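Local coordinates for molybdopterin adenylyltransferase (Helicobacter pylori, PDB 4XCW), which probably transfers an adenylyl group from ATP to molybdopterin during biosynthesis of the molybdenum cofactor, at residues Y37-L42 / Q165-N170; L55-L60 / T90-Q95; A151-V156 / I171-P176. One frame throughout, in Å; residues are numbered along the deposited sequence. Where two conformers were deposited one is given.

In the fold
From the N terminus, the chain runs through strand 6-13 and helix 25-37 to reach 37-42, the first half of contact 1, whose partner 165-170 follows only after the last helix. Nested within this long loop, contact 2 ties helix 53-66 to the end of helix 86-93, on the opposite side of the chain's centre; its nearest atoms are about 17 Å from those of contact 1. Contact 3 opens later, at helix 152-158, and its second segment, 171-176, directly follows 165-170, so contacts 1 and 3 cross. They also touch, Val-166 packing on Ile-171, Ala-173 and Pro-153. Together they fasten the C-terminal tail to one end of the fold.

Contact 1 of 3, residues Y37-L42 / Q165-N170; sequences YLLNPL and QVNEKN
Tyr-37 and Leu-39 meet the C-terminal tail through a short backbone pairing, a single beta bridge centred on Leu-38 and Val-166. Two nearly straight bonds make it: Asn-167 N to Tyr-37 O, 2.8 Å, and Leu-39 N to Gln-165 O, also 2.8 Å. A CA-H...O contact from Val-166 adds a second approach to the Tyr-37 carbonyl.

One side chain extends the backbone pairing. Asn-40 turns OD1 onto Gln-165 N at 2.7 Å, the donor lying in the carbonyl plane on a lone pair. With CG beside its own backbone N (chi1 -54°), the amide is brought to the tail, where OD1 meets Gln-165 N, and its ND2 donates to the carbonyls of Gln-4 and Tyr-163. Three bonds thus fix the amide's rotation. A water joins Leu-38 O to Asn-167 ND2, at 3.2 Å from the latter, while Asn-167 OD1 accepts from Lys-169 N in an Asx turn.

Van der Waals contact is slighter. Leu-39 rests CD1 against the carbonyl oxygen of Val-166, 3.3 Å away, and sets CD2 3.6 Å from Asn-167 CB, crossing that side chain at about a right angle. Tyr-37 CE1 lies 4.0 Å from the backbone oxygen of Asn-170, which is oblique to the ring, and CD1 is near Asn-170 CB. The Asn-170 amide, its plane 40° from the ring, directs ND2 to Glu-36 O.

The bridge thus joins the loop between helix 25-37 and strand 42-49 to the tail beyond helix 152-158. Leu-38 packs on Ile-8 of strand 6-13, and Tyr-37 packs on Phe-149 and Ile-171.

Contact 2 of 3, residues L55-L60 / T90-Q95; sequences LIEKSL and TKKVCQ
Leu-60 and Val-93 form the closely packed, buried part of this contact, which contains no hydrogen bond between the two segments. CD1 of Leu-60 lies 3.9 Å from CG2 of Val-93, the two side chains meeting at about a right angle, and the same methyl also rests against the backbone of Thr-90, 3.9 Å from its CA. Val-93 divides its branches between two partners one helical turn apart: CG2 faces Leu-60, while CG1 lies 3.8 Å from CB of Glu-57. Its chi1 of -52° sets CG2 between the backbone N and the carbonyl carbon, and both methyls meet helix 53-66.

These are two helices on one face of the mixed sheet in an alpha/beta fold of the molybdopterin-binding type. Beneath them, Leu-60 packs on Leu-11 of strand 6-13 and, together with Thr-90 and Val-93, on Ile-131 of strand 129-134. Thr-90 OG1 is hydrogen-bonded to Thr-86 O and Asn-133 ND2, so its polar end is satisfied beside these apolar groups.

Toward the outer side the fit changes character. Glu-57, extended beyond CG, lays its carboxylate beside the aliphatic part of Lys-92, OE2 coming 3.3 Å from CG. The lysine chain bends at chi2 (55°) and carries its ammonium away: NZ stays 6.1 Å from Glu-57 OE1, a separation at which the opposite charges can have a long-range influence but make no direct ion pair. The carboxylate instead forms a salt bridge through OE2 with Arg-53 NH1, whereas Lys-92 is solvent-exposed.

Contact 3 of 3, residues A151-V156 / I171-P176; sequences AIPYCV and IQAFRP
Ala-173 makes the first touch of this tail on helix 152-158, placing its CB 3.6 Å from CG of Pro-153. The methyl touches the proline ring at that atom, a small apolar contact, with CD of Pro-153 a little farther from Ala-173 CB at 4.0 Å.

At Phe-174 the backbone takes over. A water accepts a hydrogen bond from Tyr-154 N (3.0 Å) and donates one to Phe-174 O (2.7 Å), linking the first turn of the helix to the tail carbonyl. The same carbonyl oxygen lies close to CB of Tyr-154.

Arg-175 then reaches across the helix, extended from CG to NE, and lays one guanidinium face over Pro-153: CB of the proline stands 3.4 Å above that plane, offset toward its rim. The polar ends are taken up by Asp-157 near the end of the helix, in a salt bridge with NE, and by the chain after it, where Met-164 O accepts from NH2 and Tyr-163 adds a cation-pi contact. These partners probably fix the orientation of the guanidinium over Pro-153 CB.

Pro-176 completes the tail's contact by a CH-pi interaction. Its CD lies 3.3 Å from the centroid of the Tyr-154 ring, only 2° off the normal, while CG leans toward the CE2 side. With CG anti to the backbone N (chi1 -175°), the tyrosine turns one ring face to receive that CD.

The tail thus lines one side of helix 152-158, whose Ile-152 and Cys-155 pack on strand 129-134. Thr-115 of the second subunit packs against both Tyr-154 and Phe-174, and Leu-118 of that subunit against Cys-155, placing this contact at the interface with the second subunit.

Contact 1 of 3, residues Y37-L42 / Q165-N170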
loop_
_atom_site.group_PDB
_atom_site.type_symbol
_atom_site.label_atom_id
_atom_site.label_comp_id
_atom_site.label_asym_id
_atom_site.label_seq_id
_atom_site.Cartn_x
_atom_site.Cartn_y
_atom_site.Cartn_z
ATOM N N TYR B 37 13.329 -7.085 -24.440
ATOM C CA TYR B 37 12.752 -8.055 -23.511
ATOM C C TYR B 37 11.850 -9.084 -24.185
ATOM O O TYR B 37 11.693 -10.200 -23.685
ATOM C CB TYR B 37 11.950 -7.336 -22.424
ATOM C CG TYR B 37 12.785 -6.693 -21.338
ATOM C CD1 TYR B 37 14.175 -6.669 -21.409
ATOM C CD2 TYR B 37 12.173 -6.110 -20.232
ATOM C CE1 TYR B 37 14.929 -6.077 -20.407
ATOM C CE2 TYR B 37 12.917 -5.520 -19.230
ATOM C CZ TYR B 37 14.289 -5.502 -19.319
ATOM O OH TYR B 37 15.019 -4.909 -18.309
ATOM N N LEU B 38 11.248 -8.702 -25.308
ATOM C CA LEU B 38 10.269 -9.550 -25.985
ATOM C C LEU B 38 10.740 -10.036 -27.351
ATOM O O LEU B 38 11.390 -9.304 -28.098
ATOM C CB LEU B 38 8.946 -8.800 -26.144
ATOM C CG LEU B 38 8.199 -8.499 -24.847
ATOM C CD1 LEU B 38 7.064 -7.526 -25.097
ATOM C CD2 LEU B 38 7.674 -9.793 -24.251
ATOM N N LEU B 39 10.390 -11.277 -27.674
ATOM C CA LEU B 39 10.708 -11.860 -28.968
ATOM C C LEU B 39 9.580 -11.623 -29.969
ATOM O O LEU B 39 9.790 -11.703 -31.180
ATOM C CB LEU B 39 10.980 -13.359 -28.821
ATOM C CG LEU B 39 12.160 -13.722 -27.916
ATOM C CD1 LEU B 39 12.203 -15.219 -27.659
ATOM C CD2 LEU B 39 13.464 -13.255 -28.538
ATOM N N ASN B 40 8.390 -11.328 -29.456
ATOM C CA ASN B 40 7.218 -11.106 -30.301
ATOM C C ASN B 40 7.409 -9.958 -31.275
ATOM O O ASN B 40 8.149 -9.021 -30.986
ATOM C CB ASN B 40 5.982 -10.802 -29.448
ATOM C CG ASN B 40 5.725 -11.849 -28.391
ATOM O OD1 ASN B 40 6.438 -11.920 -27.394
ATOM N ND2 ASN B 40 4.695 -12.667 -28.599
ATOM N N PRO B 41 6.735 -10.024 -32.431
ATOM C CA PRO B 41 6.563 -8.786 -33.192
ATOM C C PRO B 41 5.827 -7.770 -32.327
ATOM O O PRO B 41 4.810 -8.098 -31.706
ATOM C CB PRO B 41 5.730 -9.215 -34.406
ATOM C CG PRO B 41 5.193 -10.577 -34.068
ATOM C CD PRO B 41 6.172 -11.193 -33.126
ATOM N N LEU B 42 6.347 -6.551 -32.261
ATOM C CA LEU B 42 5.768 -5.544 -31.390
ATOM C C LEU B 42 5.185 -4.390 -32.189
ATOM O O LEU B 42 5.744 -3.976 -33.207
ATOM C CB LEU B 42 6.818 -5.022 -30.410
ATOM C CG LEU B 42 7.512 -6.075 -29.548
ATOM C CD1 LEU B 42 8.558 -5.429 -28.651
ATOM C CD2 LEU B 42 6.490 -6.836 -28.727
ATOM N N GLN B 165 6.422 -13.752 -25.400
ATOM C CA GLN B 165 7.543 -14.674 -25.407
ATOM C C GLN B 165 8.825 -13.912 -25.104
ATOM O O GLN B 165 9.266 -13.054 -25.870
ATOM C CB GLN B 165 7.626 -15.409 -26.738
ATOM C CG GLN B 165 6.295 -16.008 -27.138
ATOM C CD GLN B 165 6.432 -17.330 -27.851
ATOM O OE1 GLN B 165 7.515 -17.913 -27.904
ATOM N NE2 GLN B 165 5.329 -17.816 -28.403
ATOM N N VAL B 166 9.403 -14.237 -23.958
ATOM C CA VAL B 166 10.514 -13.494 -23.386
ATOM C C VAL B 166 11.849 -13.776 -24.068
ATOM O O VAL B 166 12.147 -14.914 -24.416
ATOM C CB VAL B 166 10.622 -13.826 -21.895
ATOM C CG1 VAL B 166 11.718 -13.027 -21.238
ATOM C CG2 VAL B 166 9.288 -13.545 -21.239
ATOM N N ASN B 167 12.634 -12.721 -24.276
ATOM C CA ASN B 167 14.019 -12.865 -24.699
ATOM C C ASN B 167 14.866 -13.123 -23.458
ATOM O O ASN B 167 15.255 -12.195 -22.750
ATOM C CB ASN B 167 14.503 -11.619 -25.449
ATOM C CG ASN B 167 15.858 -11.823 -26.117
ATOM O OD1 ASN B 167 16.652 -12.664 -25.699
ATOM N ND2 ASN B 167 16.125 -11.045 -27.162
ATOM N N GLU B 168 15.136 -14.395 -23.197
ATOM C CA GLU B 168 15.747 -14.806 -21.941
ATOM C C GLU B 168 17.221 -14.412 -21.866
ATOM O O GLU B 168 17.837 -14.470 -20.804
ATOM C CB GLU B 168 15.565 -16.314 -21.760
ATOM C CG GLU B 168 14.093 -16.704 -21.803
ATOM C CD GLU B 168 13.848 -18.167 -21.520
ATOM O OE1 GLU B 168 14.826 -18.932 -21.428
ATOM O OE2 GLU B 168 12.665 -18.548 -21.389
ATOM N N LYS B 169 17.772 -13.997 -23.000
ATOM C CA LYS B 169 19.101 -13.409 -23.032
ATOM C C LYS B 169 19.125 -12.091 -22.253
ATOM O O LYS B 169 20.167 -11.667 -21.756
ATOM C CB LYS B 169 19.546 -13.182 -24.479
ATOM C CG LYS B 169 20.965 -12.679 -24.620
ATOM C CD LYS B 169 21.938 -13.668 -24.014
ATOM C CE LYS B 169 23.342 -13.105 -23.975
ATOM N NZ LYS B 169 23.897 -12.838 -25.330
ATOM N N ASN B 170 17.967 -11.450 -22.139
ATOM C CA ASN B 170 17.905 -10.112 -21.563
ATOM C C ASN B 170 17.116 -10.000 -20.262
ATOM O O ASN B 170 17.356 -9.092 -19.466
ATOM C CB ASN B 170 17.323 -9.143 -22.592
ATOM C CG ASN B 170 18.238 -8.949 -23.784
ATOM O OD1 ASN B 170 19.461 -9.020 -23.656
ATOM N ND2 ASN B 170 17.652 -8.700 -24.950
HETATM O O HOH W 1 14.137 -8.962 -28.588
#

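Contact 2 of 3, residues L55-L60 / T90-Q95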
loop_
_atom_site.group_PDB
_atom_site.type_symbol
_atom_site.label_atom_id
_atom_site.label_comp_id
_atom_site.label_asym_id
_atom_site.label_seq_id
_atom_site.Cartn_x
_atom_site.Cartn_y
_atom_site.Cartn_z
ATOM N N LEU B 55 -8.086 13.842 -20.249
ATOM C CA LEU B 55 -7.340 13.527 -21.461
ATOM C C LEU B 55 -6.493 12.275 -21.280
ATOM O O LEU B 55 -6.396 11.439 -22.179
ATOM C CB LEU B 55 -6.454 14.706 -21.870
ATOM C CG LEU B 55 -7.163 15.856 -22.581
ATOM C CD1 LEU B 55 -6.167 16.930 -22.992
ATOM C CD2 LEU B 55 -7.930 15.331 -23.785
ATOM N N ILE B 56 -5.875 12.136 -20.115
ATOM C CA ILE B 56 -5.089 10.938 -19.846
ATOM C C ILE B 56 -5.991 9.705 -19.750
ATOM O O ILE B 56 -5.656 8.641 -20.270
ATOM C CB ILE B 56 -4.265 11.096 -18.566
ATOM C CG1 ILE B 56 -3.278 12.253 -18.740
ATOM C CG2 ILE B 56 -3.536 9.795 -18.229
ATOM C CD1 ILE B 56 -2.138 12.249 -17.749
ATOM N N GLU B 57 -7.146 9.854 -19.109
ATOM C CA GLU B 57 -8.099 8.747 -19.028
ATOM C C GLU B 57 -8.522 8.308 -20.422
ATOM O O GLU B 57 -8.505 7.125 -20.743
ATOM C CB GLU B 57 -9.333 9.140 -18.217
ATOM C CG GLU B 57 -9.059 9.402 -16.747
ATOM C CD GLU B 57 -10.313 9.760 -15.980
ATOM O OE1 GLU B 57 -11.423 9.522 -16.507
ATOM O OE2 GLU B 57 -10.186 10.273 -14.848
ATOM N N LYS B 58 -8.911 9.275 -21.248
ATOM C CA LYS B 58 -9.339 8.983 -22.610
ATOM C C LYS B 58 -8.262 8.276 -23.417
ATOM O O LYS B 58 -8.555 7.366 -24.184
ATOM C CB LYS B 58 -9.754 10.270 -23.316
ATOM C CG LYS B 58 -11.112 10.792 -22.890
ATOM C CD LYS B 58 -11.461 12.066 -23.637
ATOM C CE LYS B 58 -12.884 12.512 -23.344
ATOM N NZ LYS B 58 -13.194 13.806 -24.006
ATOM N N SER B 59 -7.014 8.699 -23.250
ATOM C CA SER B 59 -5.891 8.092 -23.960
ATOM C C SER B 59 -5.667 6.653 -23.514
ATOM O O SER B 59 -5.506 5.755 -24.337
ATOM C CB SER B 59 -4.613 8.905 -23.746
ATOM O OG SER B 59 -3.524 8.331 -24.450
ATOM N N LEU B 60 -5.648 6.442 -22.200
ATOM C CA LEU B 60 -5.505 5.098 -21.652
ATOM C C LEU B 60 -6.625 4.194 -22.162
ATOM O O LEU B 60 -6.391 3.057 -22.569
ATOM C CB LEU B 60 -5.518 5.129 -20.122
ATOM C CG LEU B 60 -4.290 5.712 -19.423
ATOM C CD1 LEU B 60 -4.550 5.839 -17.933
ATOM C CD2 LEU B 60 -3.074 4.838 -19.688
ATOM N N THR B 90 -5.135 6.664 -13.941
ATOM C CA THR B 90 -4.935 5.226 -14.055
ATOM C C THR B 90 -5.939 4.473 -13.189
ATOM O O THR B 90 -6.551 3.501 -13.635
ATOM C CB THR B 90 -3.491 4.852 -13.661
ATOM O OG1 THR B 90 -2.588 5.602 -14.483
ATOM C CG2 THR B 90 -3.234 3.358 -13.859
ATOM N N LYS B 91 -6.133 4.943 -11.962
ATOM C CA LYS B 91 -7.071 4.293 -11.047
ATOM C C LYS B 91 -8.498 4.379 -11.563
ATOM O O LYS B 91 -9.311 3.459 -11.380
ATOM C CB LYS B 91 -6.973 4.920 -9.652
ATOM C CG LYS B 91 -7.837 4.225 -8.611
ATOM C CD LYS B 91 -8.025 5.087 -7.369
ATOM C CE LYS B 91 -6.690 5.442 -6.726
ATOM N NZ LYS B 91 -6.874 6.245 -5.482
ATOM N N LYS B 92 -8.810 5.488 -12.221
ATOM C CA LYS B 92 -10.162 5.714 -12.712
ATOM C C LYS B 92 -10.529 4.726 -13.832
ATOM O O LYS B 92 -11.670 4.260 -13.914
ATOM C CB LYS B 92 -10.307 7.164 -13.194
ATOM C CG LYS B 92 -11.666 7.496 -13.793
ATOM C CD LYS B 92 -12.795 7.170 -12.828
ATOM C CE LYS B 92 -14.148 7.247 -13.519
ATOM N NZ LYS B 92 -15.240 6.695 -12.669
ATOM N N VAL B 93 -9.568 4.384 -14.686
ATOM C CA VAL B 93 -9.904 3.556 -15.846
ATOM C C VAL B 93 -9.669 2.065 -15.595
ATOM O O VAL B 93 -10.097 1.234 -16.395
ATOM C CB VAL B 93 -9.115 3.989 -17.116
ATOM C CG1 VAL B 93 -9.268 5.487 -17.362
ATOM C CG2 VAL B 93 -7.652 3.610 -17.014
ATOM N N CYS B 94 -8.993 1.724 -14.497
ATOM C CA CYS B 94 -8.784 0.322 -14.148
ATOM C C CYS B 94 -9.921 -0.222 -13.303
ATOM O O CYS B 94 -10.542 0.517 -12.540
ATOM C CB CYS B 94 -7.474 0.131 -13.389
ATOM S SG CYS B 94 -6.038 0.314 -14.414
ATOM N N GLN B 95 -10.177 -1.519 -13.437
ATOM C CA GLN B 95 -11.207 -2.191 -12.650
ATOM C C GLN B 95 -10.637 -2.817 -11.369
ATOM O O GLN B 95 -11.329 -2.911 -10.351
ATOM C CB GLN B 95 -11.895 -3.260 -13.503
ATOM C CG GLN B 95 -12.527 -2.710 -14.773
ATOM C CD GLN B 95 -12.334 -3.624 -15.969
ATOM O OE1 GLN B 95 -11.448 -4.479 -15.975
ATOM N NE2 GLN B 95 -13.171 -3.452 -16.988
#

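Contact 3 of 3, residues A151-V156 / I171-P176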
loop_
_atom_site.group_PDB
_atom_site.type_symbol
_atom_site.label_atom_id
_atom_site.label_comp_id
_atom_site.label_asym_id
_atom_site.label_seq_id
_atom_site.Cartn_x
_atom_site.Cartn_y
_atom_site.Cartn_z
ATOM N N ALA B 151 7.194 -10.273 -13.868
ATOM C CA ALA B 151 5.844 -10.653 -13.465
ATOM C C ALA B 151 4.813 -10.332 -14.542
ATOM O O ALA B 151 3.646 -10.704 -14.426
ATOM C CB ALA B 151 5.463 -9.958 -12.152
ATOM N N ILE B 152 5.239 -9.648 -15.596
ATOM C CA ILE B 152 4.286 -9.108 -16.570
ATOM C C ILE B 152 3.696 -10.159 -17.543
ATOM O O ILE B 152 2.473 -10.206 -17.726
ATOM C CB ILE B 152 4.931 -7.945 -17.366
ATOM C CG1 ILE B 152 5.085 -6.728 -16.452
ATOM C CG2 ILE B 152 4.091 -7.562 -18.572
ATOM C CD1 ILE B 152 5.660 -5.508 -17.142
ATOM N N PRO B 153 4.538 -11.010 -18.160
ATOM C CA PRO B 153 3.926 -11.982 -19.081
ATOM C C PRO B 153 2.856 -12.875 -18.439
ATOM O O PRO B 153 1.822 -13.130 -19.055
ATOM C CB PRO B 153 5.122 -12.825 -19.529
ATOM C CG PRO B 153 6.282 -11.901 -19.420
ATOM C CD PRO B 153 6.009 -11.104 -18.178
ATOM N N TYR B 154 3.101 -13.343 -17.219
ATOM C CA TYR B 154 2.115 -14.166 -16.535
ATOM C C TYR B 154 0.872 -13.345 -16.229
ATOM O O TYR B 154 -0.244 -13.837 -16.360
ATOM C CB TYR B 154 2.685 -14.753 -15.253
ATOM C CG TYR B 154 1.764 -15.718 -14.537
ATOM C CD1 TYR B 154 1.195 -16.792 -15.207
ATOM C CD2 TYR B 154 1.494 -15.570 -13.182
ATOM C CE1 TYR B 154 0.373 -17.684 -14.551
ATOM C CE2 TYR B 154 0.675 -16.454 -12.521
ATOM C CZ TYR B 154 0.115 -17.506 -13.209
ATOM O OH TYR B 154 -0.702 -18.384 -12.551
ATOM N N CYS B 155 1.068 -12.092 -15.817
ATOM C CA CYS B 155 -0.074 -11.217 -15.544
ATOM C C CYS B 155 -0.936 -11.047 -16.788
ATOM O O CYS B 155 -2.164 -11.099 -16.720
ATOM C CB CYS B 155 0.381 -9.839 -15.055
ATOM S SG CYS B 155 -0.990 -8.800 -14.441
ATOM N N VAL B 156 -0.285 -10.833 -17.926
ATOM C CA VAL B 156 -0.997 -10.640 -19.185
ATOM C C VAL B 156 -1.715 -11.945 -19.580
ATOM O O VAL B 156 -2.838 -11.906 -20.093
ATOM C CB VAL B 156 -0.036 -10.151 -20.297
ATOM C CG1 VAL B 156 -0.705 -10.182 -21.676
ATOM C CG2 VAL B 156 0.450 -8.743 -19.976
ATOM N N ILE B 171 16.173 -10.913 -20.046
ATOM C CA ILE B 171 15.320 -10.856 -18.864
ATOM C C ILE B 171 14.685 -12.227 -18.632
ATOM O O ILE B 171 14.533 -13.014 -19.566
ATOM C CB ILE B 171 14.227 -9.756 -19.016
ATOM C CG1 ILE B 171 13.543 -9.442 -17.680
ATOM C CG2 ILE B 171 13.218 -10.126 -20.088
ATOM C CD1 ILE B 171 14.282 -8.411 -16.846
ATOM N N GLN B 172 14.346 -12.528 -17.383
ATOM C CA GLN B 172 13.686 -13.785 -17.051
ATOM C C GLN B 172 12.243 -13.522 -16.666
ATOM O O GLN B 172 11.974 -12.616 -15.886
ATOM C CB GLN B 172 14.406 -14.490 -15.901
ATOM C CG GLN B 172 15.884 -14.735 -16.137
ATOM C CD GLN B 172 16.186 -15.182 -17.551
ATOM O OE1 GLN B 172 15.676 -16.203 -18.015
ATOM N NE2 GLN B 172 17.023 -14.419 -18.245
ATOM N N ALA B 173 11.310 -14.297 -17.209
ATOM C CA ALA B 173 9.925 -14.187 -16.763
ATOM C C ALA B 173 9.401 -15.520 -16.274
ATOM O O ALA B 173 9.599 -16.560 -16.900
ATOM C CB ALA B 173 9.039 -13.647 -17.857
ATOM N N PHE B 174 8.719 -15.467 -15.141
ATOM C CA PHE B 174 8.257 -16.659 -14.459
ATOM C C PHE B 174 6.799 -16.942 -14.780
ATOM O O PHE B 174 5.947 -16.077 -14.614
ATOM C CB PHE B 174 8.452 -16.489 -12.952
ATOM C CG PHE B 174 7.892 -17.611 -12.140
ATOM C CD1 PHE B 174 8.453 -18.875 -12.203
ATOM C CD2 PHE B 174 6.806 -17.403 -11.309
ATOM C CE1 PHE B 174 7.939 -19.914 -11.454
ATOM C CE2 PHE B 174 6.289 -18.437 -10.554
ATOM C CZ PHE B 174 6.855 -19.694 -10.628
ATOM N N ARG B 175 6.520 -18.151 -15.253
ATOM C CA ARG B 175 5.146 -18.607 -15.417
ATOM C C ARG B 175 4.907 -19.861 -14.576
ATOM O O ARG B 175 5.492 -20.913 -14.844
ATOM C CB ARG B 175 4.834 -18.889 -16.888
ATOM C CG ARG B 175 4.484 -17.653 -17.718
ATOM C CD ARG B 175 4.179 -18.047 -19.157
ATOM N NE ARG B 175 3.563 -16.978 -19.943
ATOM C CZ ARG B 175 4.202 -16.236 -20.841
ATOM N NH1 ARG B 175 5.498 -16.420 -21.069
ATOM N NH2 ARG B 175 3.542 -15.307 -21.517
ATOM N N PRO B 176 4.062 -19.745 -13.537
ATOM C CA PRO B 176 3.672 -20.899 -12.718
ATOM C C PRO B 176 2.967 -21.958 -13.553
ATOM O O PRO B 176 2.083 -21.625 -14.344
ATOM C CB PRO B 176 2.719 -20.295 -11.685
ATOM C CG PRO B 176 3.095 -18.857 -11.617
ATOM C CD PRO B 176 3.533 -18.482 -12.999
HETATM O O HOH W 2 5.692 -13.627 -15.825
#